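PDB 3BQW: putative capsid protein of prophage from Escherichia coli CFT073, which is of unknown function but probably serves as a major capsid protein, building the shell of a phage head. Local coordinates for residues Val39-Thr44 with Gln310-Pro315; Ile161-Pro166 with Ala334-Pro339; Pro203-Ile208 with Asn286-Gly291; Lys316-Asp321 with Tyr328-Ser333. All coordinates share one frame; numbering follows the deposited sequence.

Interaction 1: Val39-Thr44 with Gln310-Pro315; sequences VATFST and QNMFYP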
loop_
_atom_site.group_PDB
_atom_site.type_symbol
_atom_site.label_atom_id
_atom_site.label_comp_id
_atom_site.label_asym_id
_atom_site.label_seq_id
_atom_site.Cartn_x
_atom_site.Cartn_y
_atom_site.Cartn_z
ATOM N N VAL A 39 -12.022 -0.806 4.732
ATOM C CA VAL A 39 -12.353 0.155 3.709
ATOM C C VAL A 39 -13.522 0.998 4.176
ATOM O O VAL A 39 -14.426 0.518 4.900
ATOM C CB VAL A 39 -12.679 -0.526 2.343
ATOM C CG1 VAL A 39 -13.388 0.466 1.368
ATOM C CG2 VAL A 39 -11.398 -1.124 1.720
ATOM N N ALA A 40 -13.461 2.274 3.813
ATOM C CA ALA A 40 -14.586 3.156 3.949
ATOM C C ALA A 40 -14.620 4.017 2.698
ATOM O O ALA A 40 -13.608 4.618 2.324
ATOM C CB ALA A 40 -14.489 4.016 5.236
ATOM N N THR A 41 -15.781 4.060 2.044
ATOM C CA THR A 41 -15.975 4.908 0.877
ATOM C C THR A 41 -16.863 6.074 1.283
ATOM O O THR A 41 -17.900 5.878 1.929
ATOM C CB THR A 41 -16.589 4.134 -0.307
ATOM O OG1 THR A 41 -17.796 3.491 0.093
ATOM C CG2 THR A 41 -15.614 3.079 -0.841
ATOM N N PHE A 42 -16.453 7.288 0.919
ATOM C CA PHE A 42 -17.188 8.480 1.281
ATOM C C PHE A 42 -17.983 9.017 0.093
ATOM O O PHE A 42 -17.592 8.831 -1.060
ATOM C CB PHE A 42 -16.226 9.544 1.863
ATOM C CG PHE A 42 -15.656 9.155 3.195
ATOM C CD1 PHE A 42 -16.164 9.691 4.362
ATOM C CD2 PHE A 42 -14.664 8.191 3.287
ATOM C CE1 PHE A 42 -15.663 9.300 5.600
ATOM C CE2 PHE A 42 -14.170 7.781 4.515
ATOM C CZ PHE A 42 -14.669 8.339 5.672
ATOM N N SER A 43 -19.114 9.665 0.394
ATOM C CA SER A 43 -19.943 10.332 -0.615
ATOM C C SER A 43 -19.578 11.803 -0.722
ATOM O O SER A 43 -20.149 12.552 -1.519
ATOM C CB SER A 43 -21.418 10.198 -0.239
ATOM O OG SER A 43 -21.573 10.575 1.133
ATOM N N THR A 44 -18.652 12.225 0.119
ATOM C CA THR A 44 -18.020 13.538 -0.014
ATOM C C THR A 44 -16.621 13.384 -0.648
ATOM O O THR A 44 -15.973 12.326 -0.566
ATOM C CB THR A 44 -17.934 14.226 1.337
ATOM O OG1 THR A 44 -17.325 13.337 2.281
ATOM C CG2 THR A 44 -19.341 14.597 1.843
ATOM N N GLN A 310 -19.729 7.131 -4.915
ATOM C CA GLN A 310 -19.296 6.431 -3.730
ATOM C C GLN A 310 -18.722 5.113 -4.164
ATOM O O GLN A 310 -19.439 4.142 -4.313
ATOM C CB GLN A 310 -20.444 6.263 -2.740
ATOM C CG GLN A 310 -20.008 5.714 -1.405
ATOM C CD GLN A 310 -20.939 6.075 -0.254
ATOM O OE1 GLN A 310 -22.159 6.082 -0.395
ATOM N NE2 GLN A 310 -20.350 6.358 0.913
ATOM N N ASN A 311 -17.401 5.094 -4.352
ATOM C CA ASN A 311 -16.693 3.985 -4.991
ATOM C C ASN A 311 -15.200 4.014 -4.699
ATOM O O ASN A 311 -14.602 5.088 -4.702
ATOM C CB ASN A 311 -16.873 4.091 -6.518
ATOM C CG ASN A 311 -17.958 3.173 -7.055
ATOM O OD1 ASN A 311 -17.982 1.983 -6.740
ATOM N ND2 ASN A 311 -18.855 3.722 -7.873
ATOM N N MET A 312 -14.600 2.842 -4.479
ATOM C CA MET A 312 -13.144 2.717 -4.413
ATOM C C MET A 312 -12.550 3.117 -5.766
ATOM O O MET A 312 -11.647 3.954 -5.852
ATOM C CB MET A 312 -12.716 1.298 -4.060
ATOM C CG MET A 312 -13.212 0.763 -2.692
ATOM S SD MET A 312 -12.495 -0.852 -2.309
ATOM C CE MET A 312 -13.257 -1.829 -3.576
ATOM N N PHE A 313 -13.116 2.534 -6.818
ATOM C CA PHE A 313 -12.638 2.673 -8.198
ATOM C C PHE A 313 -13.784 3.002 -9.112
ATOM O O PHE A 313 -14.906 2.538 -8.906
ATOM C CB PHE A 313 -12.005 1.361 -8.697
ATOM C CG PHE A 313 -11.025 0.767 -7.733
ATOM C CD1 PHE A 313 -9.863 1.461 -7.396
ATOM C CD2 PHE A 313 -11.262 -0.480 -7.165
ATOM C CE1 PHE A 313 -8.946 0.925 -6.487
ATOM C CE2 PHE A 313 -10.362 -1.028 -6.259
ATOM C CZ PHE A 313 -9.203 -0.329 -5.911
ATOM N N TYR A 314 -13.487 3.776 -10.142
ATOM C CA TYR A 314 -14.451 4.089 -11.174
ATOM C C TYR A 314 -13.742 4.064 -12.532
ATOM O O TYR A 314 -13.027 5.000 -12.879
ATOM C CB TYR A 314 -15.095 5.442 -10.919
ATOM C CG TYR A 314 -16.233 5.724 -11.825
ATOM C CD1 TYR A 314 -17.528 5.327 -11.485
ATOM C CD2 TYR A 314 -16.036 6.393 -13.034
ATOM C CE1 TYR A 314 -18.584 5.573 -12.348
ATOM C CE2 TYR A 314 -17.075 6.655 -13.868
ATOM C CZ TYR A 314 -18.342 6.244 -13.526
ATOM O OH TYR A 314 -19.380 6.514 -14.370
ATOM N N PRO A 315 -13.931 2.971 -13.281
ATOM C CA PRO A 315 -13.324 2.778 -14.582
ATOM C C PRO A 315 -14.149 3.376 -15.712
ATOM O O PRO A 315 -15.382 3.409 -15.644
ATOM C CB PRO A 315 -13.233 1.259 -14.680
ATOM C CG PRO A 315 -14.474 0.789 -13.989
ATOM C CD PRO A 315 -14.719 1.794 -12.877
HETATM O O HOH W 1 -16.075 6.856 -2.346
#

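Interaction 2: Ile161-Pro166 with Ala334-Pro339; sequences IDWKIP and APQPVP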
loop_
_atom_site.group_PDB
_atom_site.type_symbol
_atom_site.label_atom_id
_atom_site.label_comp_id
_atom_site.label_asym_id
_atom_site.label_seq_id
_atom_site.Cartn_x
_atom_site.Cartn_y
_atom_site.Cartn_z
ATOM N N ILE A 161 0.275 15.237 5.668
ATOM C CA ILE A 161 -0.484 14.668 6.771
ATOM C C ILE A 161 0.525 14.117 7.760
ATOM O O ILE A 161 1.448 13.376 7.377
ATOM C CB ILE A 161 -1.386 13.477 6.339
ATOM C CG1 ILE A 161 -2.497 13.942 5.417
ATOM C CG2 ILE A 161 -2.002 12.795 7.560
ATOM C CD1 ILE A 161 -3.205 12.760 4.681
ATOM N N ASP A 162 0.331 14.456 9.024
ATOM C CA ASP A 162 1.174 13.965 10.092
ATOM C C ASP A 162 0.298 13.323 11.172
ATOM O O ASP A 162 -0.511 13.991 11.823
ATOM C CB ASP A 162 2.005 15.110 10.662
ATOM C CG ASP A 162 3.021 14.659 11.677
ATOM O OD1 ASP A 162 3.193 13.432 11.884
ATOM O OD2 ASP A 162 3.673 15.551 12.278
ATOM N N TRP A 163 0.459 12.015 11.315
ATOM C CA TRP A 163 -0.246 11.222 12.335
ATOM C C TRP A 163 0.436 11.319 13.704
ATOM O O TRP A 163 -0.071 10.779 14.676
ATOM C CB TRP A 163 -0.312 9.772 11.906
ATOM C CG TRP A 163 -0.988 9.572 10.545
ATOM C CD1 TRP A 163 -0.381 9.218 9.365
ATOM C CD2 TRP A 163 -2.381 9.762 10.245
ATOM N NE1 TRP A 163 -1.325 9.156 8.356
ATOM C CE2 TRP A 163 -2.555 9.472 8.864
ATOM C CE3 TRP A 163 -3.499 10.143 11.006
ATOM C CZ2 TRP A 163 -3.794 9.545 8.234
ATOM C CZ3 TRP A 163 -4.735 10.215 10.380
ATOM C CH2 TRP A 163 -4.874 9.917 8.999
ATOM N N LYS A 164 1.577 12.014 13.746
ATOM C CA LYS A 164 2.319 12.351 14.968
ATOM C C LYS A 164 2.748 11.075 15.685
ATOM O O LYS A 164 2.340 10.817 16.817
ATOM C CB LYS A 164 1.514 13.274 15.917
ATOM C CG LYS A 164 1.068 14.650 15.346
ATOM C CD LYS A 164 1.952 15.838 15.728
ATOM C CE LYS A 164 1.182 17.190 15.723
ATOM N NZ LYS A 164 2.070 18.397 15.492
ATOM N N ILE A 165 3.564 10.265 15.025
ATOM C CA ILE A 165 4.091 9.082 15.691
ATOM C C ILE A 165 5.108 9.582 16.749
ATOM O O ILE A 165 5.864 10.516 16.486
ATOM C CB ILE A 165 4.677 8.058 14.673
ATOM C CG1 ILE A 165 4.708 6.658 15.309
ATOM C CG2 ILE A 165 6.051 8.490 14.152
ATOM C CD1 ILE A 165 5.310 5.570 14.425
ATOM N N PRO A 166 5.085 9.029 17.964
ATOM C CA PRO A 166 6.120 9.463 18.907
ATOM C C PRO A 166 7.536 9.261 18.352
ATOM O O PRO A 166 7.788 8.288 17.657
ATOM C CB PRO A 166 5.856 8.590 20.149
ATOM C CG PRO A 166 4.406 8.257 20.043
ATOM C CD PRO A 166 4.186 8.039 18.575
ATOM N N ALA A 334 -9.545 7.785 -5.085
ATOM C CA ALA A 334 -9.044 8.801 -4.139
ATOM C C ALA A 334 -8.812 8.174 -2.770
ATOM O O ALA A 334 -9.467 8.530 -1.813
ATOM C CB ALA A 334 -10.032 10.000 -4.043
ATOM N N PRO A 335 -7.862 7.240 -2.684
ATOM C CA PRO A 335 -7.543 6.517 -1.457
ATOM C C PRO A 335 -6.591 7.244 -0.518
ATOM O O PRO A 335 -5.692 7.976 -0.961
ATOM C CB PRO A 335 -6.866 5.252 -1.977
ATOM C CG PRO A 335 -6.143 5.717 -3.208
ATOM C CD PRO A 335 -7.013 6.785 -3.811
ATOM N N GLN A 336 -6.797 7.011 0.780
ATOM C CA GLN A 336 -5.907 7.484 1.835
ATOM C C GLN A 336 -5.929 6.483 2.995
ATOM O O GLN A 336 -6.994 6.244 3.567
ATOM C CB GLN A 336 -6.400 8.830 2.367
ATOM C CG GLN A 336 -5.562 9.404 3.520
ATOM C CD GLN A 336 -4.092 9.534 3.172
ATOM O OE1 GLN A 336 -3.750 10.080 2.119
ATOM N NE2 GLN A 336 -3.210 9.038 4.056
ATOM N N PRO A 337 -4.779 5.855 3.307
ATOM C CA PRO A 337 -4.681 5.016 4.499
ATOM C C PRO A 337 -4.871 5.812 5.801
ATOM O O PRO A 337 -4.376 6.927 5.937
ATOM C CB PRO A 337 -3.271 4.414 4.419
ATOM C CG PRO A 337 -2.782 4.719 3.097
ATOM C CD PRO A 337 -3.550 5.818 2.504
ATOM N N VAL A 338 -5.649 5.242 6.711
ATOM C CA VAL A 338 -5.891 5.838 8.005
ATOM C C VAL A 338 -5.586 4.766 9.047
ATOM O O VAL A 338 -6.233 3.722 9.038
ATOM C CB VAL A 338 -7.351 6.316 8.161
ATOM C CG1 VAL A 338 -7.550 6.915 9.538
ATOM C CG2 VAL A 338 -7.699 7.338 7.057
ATOM N N PRO A 339 -4.617 5.028 9.932
ATOM C CA PRO A 339 -4.216 3.993 10.883
ATOM C C PRO A 339 -5.190 3.883 12.020
ATOM O O PRO A 339 -5.951 4.816 12.272
ATOM C CB PRO A 339 -2.858 4.482 11.384
ATOM C CG PRO A 339 -2.974 5.974 11.352
ATOM C CD PRO A 339 -3.823 6.268 10.109
HETATM O O HOH W 2 -1.612 7.396 6.171
#

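Interaction 3: Pro203-Ile208 with Asn286-Gly291; sequences PANVMI and NTNNKG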
loop_
_atom_site.group_PDB
_atom_site.type_symbol
_atom_site.label_atom_id
_atom_site.label_comp_id
_atom_site.label_asym_id
_atom_site.label_seq_id
_atom_site.Cartn_x
_atom_site.Cartn_y
_atom_site.Cartn_z
ATOM N N PRO A 203 2.278 -5.353 23.021
ATOM C CA PRO A 203 3.057 -6.407 22.402
ATOM C C PRO A 203 3.170 -6.256 20.890
ATOM O O PRO A 203 2.215 -5.868 20.230
ATOM C CB PRO A 203 2.275 -7.681 22.743
ATOM C CG PRO A 203 1.256 -7.304 23.721
ATOM C CD PRO A 203 1.028 -5.855 23.608
ATOM N N ALA A 204 4.332 -6.579 20.355
ATOM C CA ALA A 204 4.492 -6.720 18.923
ATOM C C ALA A 204 4.401 -8.195 18.592
ATOM O O ALA A 204 5.031 -9.029 19.250
ATOM C CB ALA A 204 5.837 -6.145 18.476
ATOM N N ASN A 205 3.621 -8.523 17.559
ATOM C CA ASN A 205 3.484 -9.904 17.109
ATOM C C ASN A 205 3.929 -10.114 15.653
ATOM O O ASN A 205 3.820 -11.206 15.115
ATOM C CB ASN A 205 2.055 -10.431 17.389
ATOM C CG ASN A 205 1.007 -9.902 16.422
ATOM O OD1 ASN A 205 1.253 -8.976 15.660
ATOM N ND2 ASN A 205 -0.193 -10.498 16.466
ATOM N N VAL A 206 4.448 -9.069 15.033
ATOM C CA VAL A 206 4.992 -9.154 13.681
ATOM C C VAL A 206 6.236 -8.271 13.530
ATOM O O VAL A 206 6.283 -7.157 14.039
ATOM C CB VAL A 206 3.903 -8.851 12.600
ATOM C CG1 VAL A 206 3.406 -7.390 12.663
ATOM C CG2 VAL A 206 4.409 -9.254 11.208
ATOM N N MET A 207 7.280 -8.826 12.906
ATOM C CA MET A 207 8.473 -8.068 12.527
ATOM C C MET A 207 8.644 -8.155 11.002
ATOM O O MET A 207 8.894 -9.231 10.480
ATOM C CB MET A 207 9.732 -8.545 13.266
ATOM C CG MET A 207 10.969 -7.631 13.064
ATOM S SD MET A 207 12.459 -7.929 14.070
ATOM C CE MET A 207 12.781 -9.640 13.821
ATOM N N ILE A 208 8.448 -7.020 10.320
ATOM C CA ILE A 208 8.640 -6.879 8.882
ATOM C C ILE A 208 9.987 -6.204 8.592
ATOM O O ILE A 208 10.277 -5.129 9.120
ATOM C CB ILE A 208 7.506 -6.079 8.236
ATOM C CG1 ILE A 208 6.144 -6.673 8.647
ATOM C CG2 ILE A 208 7.656 -6.109 6.717
ATOM C CD1 ILE A 208 5.065 -5.686 8.803
ATOM N N ASN A 286 1.619 -4.877 15.453
ATOM C CA ASN A 286 0.635 -5.845 15.967
ATOM C C ASN A 286 -0.449 -5.979 14.899
ATOM O O ASN A 286 -1.077 -4.998 14.515
ATOM C CB ASN A 286 0.070 -5.404 17.332
ATOM C CG ASN A 286 -0.690 -6.529 18.062
ATOM O OD1 ASN A 286 -1.727 -6.995 17.597
ATOM N ND2 ASN A 286 -0.156 -6.977 19.193
ATOM N N THR A 287 -0.645 -7.194 14.410
ATOM C CA THR A 287 -1.622 -7.459 13.368
ATOM C C THR A 287 -3.094 -7.231 13.791
ATOM O O THR A 287 -3.971 -7.258 12.961
ATOM C CB THR A 287 -1.467 -8.902 12.827
ATOM O OG1 THR A 287 -1.707 -9.853 13.883
ATOM C CG2 THR A 287 -0.079 -9.105 12.215
ATOM N N ASN A 288 -3.348 -7.041 15.079
ATOM C CA ASN A 288 -4.661 -6.602 15.560
ATOM C C ASN A 288 -4.899 -5.087 15.401
ATOM O O ASN A 288 -6.010 -4.624 15.601
ATOM C CB ASN A 288 -4.822 -6.973 17.036
ATOM C CG ASN A 288 -4.653 -8.460 17.287
ATOM O OD1 ASN A 288 -3.663 -8.899 17.906
ATOM N ND2 ASN A 288 -5.626 -9.255 16.819
ATOM N N ASN A 289 -3.848 -4.323 15.090
ATOM C CA ASN A 289 -3.911 -2.848 15.003
ATOM C C ASN A 289 -4.314 -2.470 13.561
ATOM O O ASN A 289 -3.482 -2.070 12.720
ATOM C CB ASN A 289 -2.550 -2.253 15.404
ATOM C CG ASN A 289 -2.548 -0.726 15.495
ATOM O OD1 ASN A 289 -3.552 -0.091 15.835
ATOM N ND2 ASN A 289 -1.402 -0.133 15.211
ATOM N N LYS A 290 -5.585 -2.668 13.262
ATOM C CA LYS A 290 -6.061 -2.556 11.871
ATOM C C LYS A 290 -6.856 -1.302 11.668
ATOM O O LYS A 290 -7.886 -1.136 12.279
ATOM C CB LYS A 290 -6.971 -3.718 11.474
ATOM C CG LYS A 290 -6.356 -5.096 11.589
ATOM C CD LYS A 290 -7.483 -6.046 11.881
ATOM C CE LYS A 290 -7.082 -7.462 11.746
ATOM N NZ LYS A 290 -7.999 -8.308 12.558
ATOM N N GLY A 291 -6.365 -0.448 10.785
ATOM C CA GLY A 291 -7.083 0.728 10.324
ATOM C C GLY A 291 -7.679 0.473 8.961
ATOM O O GLY A 291 -8.132 -0.628 8.663
#

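Interaction 4: Lys316-Asp321 with Tyr328-Ser333; sequences KNWIED and YVQTHS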
loop_
_atom_site.group_PDB
_atom_site.type_symbol
_atom_site.label_atom_id
_atom_site.label_comp_id
_atom_site.label_asym_id
_atom_site.label_seq_id
_atom_site.Cartn_x
_atom_site.Cartn_y
_atom_site.Cartn_z
ATOM N N LYS A 316 -13.460 3.902 -16.720
ATOM C CA LYS A 316 -14.103 4.520 -17.876
ATOM C C LYS A 316 -13.389 4.029 -19.101
ATOM O O LYS A 316 -12.178 3.908 -19.083
ATOM C CB LYS A 316 -13.957 6.050 -17.856
ATOM C CG LYS A 316 -14.556 6.765 -16.662
ATOM C CD LYS A 316 -14.225 8.282 -16.672
ATOM C CE LYS A 316 -14.991 9.074 -17.760
ATOM N NZ LYS A 316 -16.477 8.944 -17.650
ATOM N N ASN A 317 -14.137 3.766 -20.166
ATOM C CA ASN A 317 -13.553 3.468 -21.480
ATOM C C ASN A 317 -14.184 4.437 -22.489
ATOM O O ASN A 317 -15.391 4.643 -22.459
ATOM C CB ASN A 317 -13.810 2.001 -21.853
ATOM C CG ASN A 317 -13.339 1.632 -23.286
ATOM O OD1 ASN A 317 -12.197 1.894 -23.699
ATOM N ND2 ASN A 317 -14.210 0.977 -24.015
ATOM N N TRP A 318 -13.380 5.063 -23.347
ATOM C CA TRP A 318 -13.934 5.966 -24.363
ATOM C C TRP A 318 -13.028 6.031 -25.575
ATOM O O TRP A 318 -11.854 5.712 -25.487
ATOM C CB TRP A 318 -14.225 7.385 -23.801
ATOM C CG TRP A 318 -13.001 8.239 -23.586
ATOM C CD1 TRP A 318 -12.476 9.163 -24.446
ATOM C CD2 TRP A 318 -12.145 8.232 -22.438
ATOM N NE1 TRP A 318 -11.339 9.723 -23.909
ATOM C CE2 TRP A 318 -11.120 9.181 -22.672
ATOM C CE3 TRP A 318 -12.146 7.520 -21.230
ATOM C CZ2 TRP A 318 -10.105 9.424 -21.753
ATOM C CZ3 TRP A 318 -11.125 7.764 -20.314
ATOM C CH2 TRP A 318 -10.123 8.709 -20.581
ATOM N N ILE A 319 -13.628 6.404 -26.708
ATOM C CA ILE A 319 -12.958 6.548 -28.005
ATOM C C ILE A 319 -13.125 7.997 -28.426
ATOM O O ILE A 319 -14.243 8.500 -28.490
ATOM C CB ILE A 319 -13.591 5.659 -29.098
ATOM C CG1 ILE A 319 -13.529 4.174 -28.718
ATOM C CG2 ILE A 319 -12.905 5.891 -30.439
ATOM C CD1 ILE A 319 -14.641 3.345 -29.359
ATOM N N GLU A 320 -12.009 8.664 -28.689
ATOM C CA GLU A 320 -12.006 10.061 -29.088
ATOM C C GLU A 320 -11.990 10.139 -30.592
ATOM O O GLU A 320 -11.456 9.242 -31.251
ATOM C CB GLU A 320 -10.753 10.745 -28.565
ATOM C CG GLU A 320 -10.649 10.780 -27.070
ATOM C CD GLU A 320 -9.667 11.831 -26.609
ATOM O OE1 GLU A 320 -8.598 11.957 -27.248
ATOM O OE2 GLU A 320 -9.966 12.536 -25.621
ATOM N N ASP A 321 -12.564 11.202 -31.148
ATOM C CA ASP A 321 -12.526 11.399 -32.599
ATOM C C ASP A 321 -11.277 12.161 -33.008
ATOM O O ASP A 321 -10.818 13.052 -32.296
ATOM C CB ASP A 321 -13.782 12.102 -33.087
ATOM C CG ASP A 321 -14.993 11.183 -33.082
ATOM O OD1 ASP A 321 -14.810 9.945 -33.251
ATOM O OD2 ASP A 321 -16.121 11.702 -32.909
ATOM N N TYR A 328 -9.184 5.055 -24.970
ATOM C CA TYR A 328 -8.564 5.076 -23.637
ATOM C C TYR A 328 -9.390 4.255 -22.669
ATOM O O TYR A 328 -10.594 4.098 -22.852
ATOM C CB TYR A 328 -8.499 6.490 -23.066
ATOM C CG TYR A 328 -7.648 7.427 -23.855
ATOM C CD1 TYR A 328 -6.280 7.481 -23.637
ATOM C CD2 TYR A 328 -8.199 8.247 -24.837
ATOM C CE1 TYR A 328 -5.469 8.330 -24.359
ATOM C CE2 TYR A 328 -7.401 9.096 -25.572
ATOM C CZ TYR A 328 -6.028 9.130 -25.315
ATOM O OH TYR A 328 -5.203 9.966 -26.025
ATOM N N VAL A 329 -8.706 3.724 -21.659
ATOM C CA VAL A 329 -9.334 3.241 -20.436
ATOM C C VAL A 329 -8.664 4.013 -19.292
ATOM O O VAL A 329 -7.475 4.357 -19.345
ATOM C CB VAL A 329 -9.259 1.681 -20.251
ATOM C CG1 VAL A 329 -7.858 1.202 -19.974
ATOM C CG2 VAL A 329 -10.148 1.241 -19.121
ATOM N N GLN A 330 -9.451 4.323 -18.279
ATOM C CA GLN A 330 -8.988 5.118 -17.157
ATOM C C GLN A 330 -9.743 4.715 -15.903
ATOM O O GLN A 330 -10.944 4.436 -15.953
ATOM C CB GLN A 330 -9.249 6.586 -17.467
ATOM C CG GLN A 330 -8.866 7.551 -16.396
ATOM C CD GLN A 330 -9.224 8.953 -16.772
ATOM O OE1 GLN A 330 -10.391 9.247 -16.989
ATOM N NE2 GLN A 330 -8.223 9.828 -16.886
ATOM N N THR A 331 -9.055 4.714 -14.773
ATOM C CA THR A 331 -9.647 4.357 -13.494
ATOM C C THR A 331 -9.421 5.479 -12.455
ATOM O O THR A 331 -8.278 5.816 -12.114
ATOM C CB THR A 331 -9.062 3.031 -12.969
ATOM O OG1 THR A 331 -9.133 2.045 -14.010
ATOM C CG2 THR A 331 -9.835 2.542 -11.732
ATOM N N HIS A 332 -10.532 6.037 -11.974
ATOM C CA HIS A 332 -10.552 7.035 -10.910
ATOM C C HIS A 332 -10.527 6.389 -9.531
ATOM O O HIS A 332 -11.188 5.388 -9.294
ATOM C CB HIS A 332 -11.819 7.893 -11.021
ATOM C CG HIS A 332 -11.829 8.799 -12.207
ATOM N ND1 HIS A 332 -11.779 8.332 -13.500
ATOM C CD2 HIS A 332 -11.870 10.146 -12.298
ATOM C CE1 HIS A 332 -11.802 9.352 -14.337
ATOM N NE2 HIS A 332 -11.838 10.466 -13.630
ATOM N N SER A 333 -9.759 6.983 -8.625
ATOM C CA SER A 333 -9.704 6.572 -7.204
ATOM C C SER A 333 -9.085 7.679 -6.333
ATOM O O SER A 333 -8.192 8.394 -6.781
ATOM C CB SER A 333 -8.872 5.294 -7.046
ATOM O OG SER A 333 -9.089 4.689 -5.786
#

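Interaction 1: Val39-Thr44 with Gln310-Pro315
Q310 and T41 carry this contact, their side chains crossing at about a right angle. The long glutamine side chain starts with CG anti to its backbone N (chi1 -172°) and runs on extended, which carries its amide over to the backbone at the end of the strand containing V39. There Q310 NE2 donates to T41 O at 2.7 Å. The oxygen lies near the amide plane of Q310, but NE2 stands well above the carbonyl plane of T41, about 50° out of it, and the bond is somewhat bent. The length of glutamine gives the reach, and its amide the donor. Along the way its methylene Q310 CG passes T41 OG1 at 3.5 Å, so the threonine meets the aliphatic part of the chain with its hydroxyl branch.

The other branch serves a second neighbour. T41 CG2 rests against M312, 3.8 Å from M312 CG, while V39 CG1 lies 4.0 Å from M312 SD, the valine and methionine again crossing roughly at right angles. Beta-branched residues suit a strand here, and M312 meets V39 with its sulfur and CG, before the bend at chi3 carries CE away. Water 1 ties the backbones together: it accepts from N311 N at 3.0 Å and lies 2.8 Å from F42 O, to which it can donate.

The contact lies at the surface. On one side strand 38-41 runs parallel to strand 292-295, whose Y295 is touched by both V39 and M312; on the other, N311 and F313 pack on helix 10-17, and F313 also reaches the long helix 113-146.

Interaction 2: Ile161-Pro166 with Ala334-Pro339
The backbones stay well apart, I161 CA lying 10.3 Å from Q336 CA and W163 CA 8.4 Å from P339 CA, so no strand pairing joins them and side chains bridge the gap. In what is consistent with an HK97-type capsid fold, this buried contact packs the end of strand 159-162, in a four-stranded antiparallel sheet, against strand 327-338 of a different, mixed sheet. The strand end is shaped by an Asx turn, D162 OD1 accepting from K164 N, while the other carboxylate oxygen of D162 pairs with R73.

W163 gives the largest share of the contact. Its indole is sandwiched: P339 CD sits over the centre of the six-membered ring, 3.6 Å from the centroid and only 9° off the normal, a CH-pi contact, and I161 CG2 lies against the opposite face toward the rim. The compact proline ring suits this place, its CD hydrogens, slightly polarised by the adjoining nitrogen, meeting the pi face. V338 CG1 meets W163 CH2 at 4.1 Å, crossing the indole at about a right angle.

I161 and Q336 approach from opposite directions, I161 CD1 ending 3.7 Å from Q336 CD. With its chain bent at chi2 (55°), Q336 turns its NE2 back to P337 O, in the carbonyl plane and on a lone pair. That same buried oxygen takes a second bond from water 2, at 2.8 Å, and this water in turn accepts from W163 NE1, also at 2.8 Å.

Interaction 3: Pro203-Ile208 with Asn286-Gly291
N205 and T287 meet by a paired set of hydrogen bonds that uses both ends of one amide. N205 OD1 accepts from the backbone T287 N at 2.9 Å, a fairly straight bond (163°), and N205 ND2 donates to T287 OG1 at 3.1 Å. The threonine thus offers a donor and an acceptor to a residue that can match both, and the two side chains cross at about a right angle. N205 adopts the first torsion that places CG between its backbone N and carbonyl carbon (chi1 76°), which swings the amide across to T287.

N286 also uses both ends of its amide, but only ND2 bonds across the contact. N286 ND2 donates to P203 O at 2.8 Å, almost perfectly straight (178°) and in its own amide plane, although it reaches the carbonyl from above that group's plane. Proline, with no N-H of its own, still contributes this acceptor. The other end, N286 OD1, receives N288 N at 3.0 Å on a lone pair, while the backbone N286 O takes N289 N. Farther along, N289 ND2 is satisfied by the backbone oxygen of D341.

The apolar share is small: V206 CG1 touches T287 CG2 at 3.9 Å, and V206, which is buried, also packs on F35 of helix 30-35.

Here strand 206-209 runs antiparallel to strand 281-285, and N205 with V206 both face G285 in a classic beta bulge. Directly after it, N286 opens an Asx turn overlapping a type I beta turn from N286 to N289, which bends the chain as it leaves strand 281-285.

Interaction 4: Lys316-Asp321 with Tyr328-Ser333
Y328 faces W318 as a hydrogen-bonded pair of an antiparallel beta hairpin, Y328 N donating to W318 O at 2.8 Å and W318 N returning a bond to Y328 O. W318 CG lies between its backbone N and carbonyl carbon (chi1 75°), which lays the indole across toward Y328 and Q330. Y328 CB sits over the indole face, 3.6 Å from the centroid of the six-membered ring, a CH-pi contact; the ring planes are 28° apart but slid so that they barely overlap. On its edge, Y328 CE2 lies 3.5 Å from E320 OE1, the carboxylate standing nearly perpendicular to the ring. Broad aromatics suit this partly exposed face, and Y328 also makes a cation-pi contact with K90.

V329 follows opposite N317, a non-hydrogen-bonded pair with side chains on the other face; between the strands V329 CA lies 3.2 Å from K316 O in a CA-H...O contact. Q330 then pairs with K316 through two backbone bonds, K316 N reaching Q330 O at 2.7 Å. Q330 CB meets the indole edge at W318 CZ3, 3.6 Å away, while its amide nitrogen bonds K88 O.

Farther on, H332 CE1 touches K316 CD at 3.5 Å, the lysine bending beyond it to a salt bridge with D300. Strand 90-92 flanks strand 327-338, its K90 touching W318 and Q330, and the long helix 113-146 packs on the N317 and V329 face.

Interaction 2 is the buried one, interaction 1 lies at the surface, and interactions 3 and 4 are partly buried. Interactions 1, 2 and 4 share one mixed sheet: segment 310-315 leads into strand 314-319, which interaction 4 pairs, 2 and 4 both use strand 327-338, and M312 O meets S333 OG at 2.7 Å where 1 and 4 touch. Interaction 3 belongs to another sheet and sits on the far side of the chain's centre from interaction 4, about 39 Å away between centres. Chemistry follows place: CH-pi packing on an indole and a bridging water in the interior, backbone ladder bonds in the hairpin, asparagine amides at the turn, and a glutamine reaching a surface carbonyl.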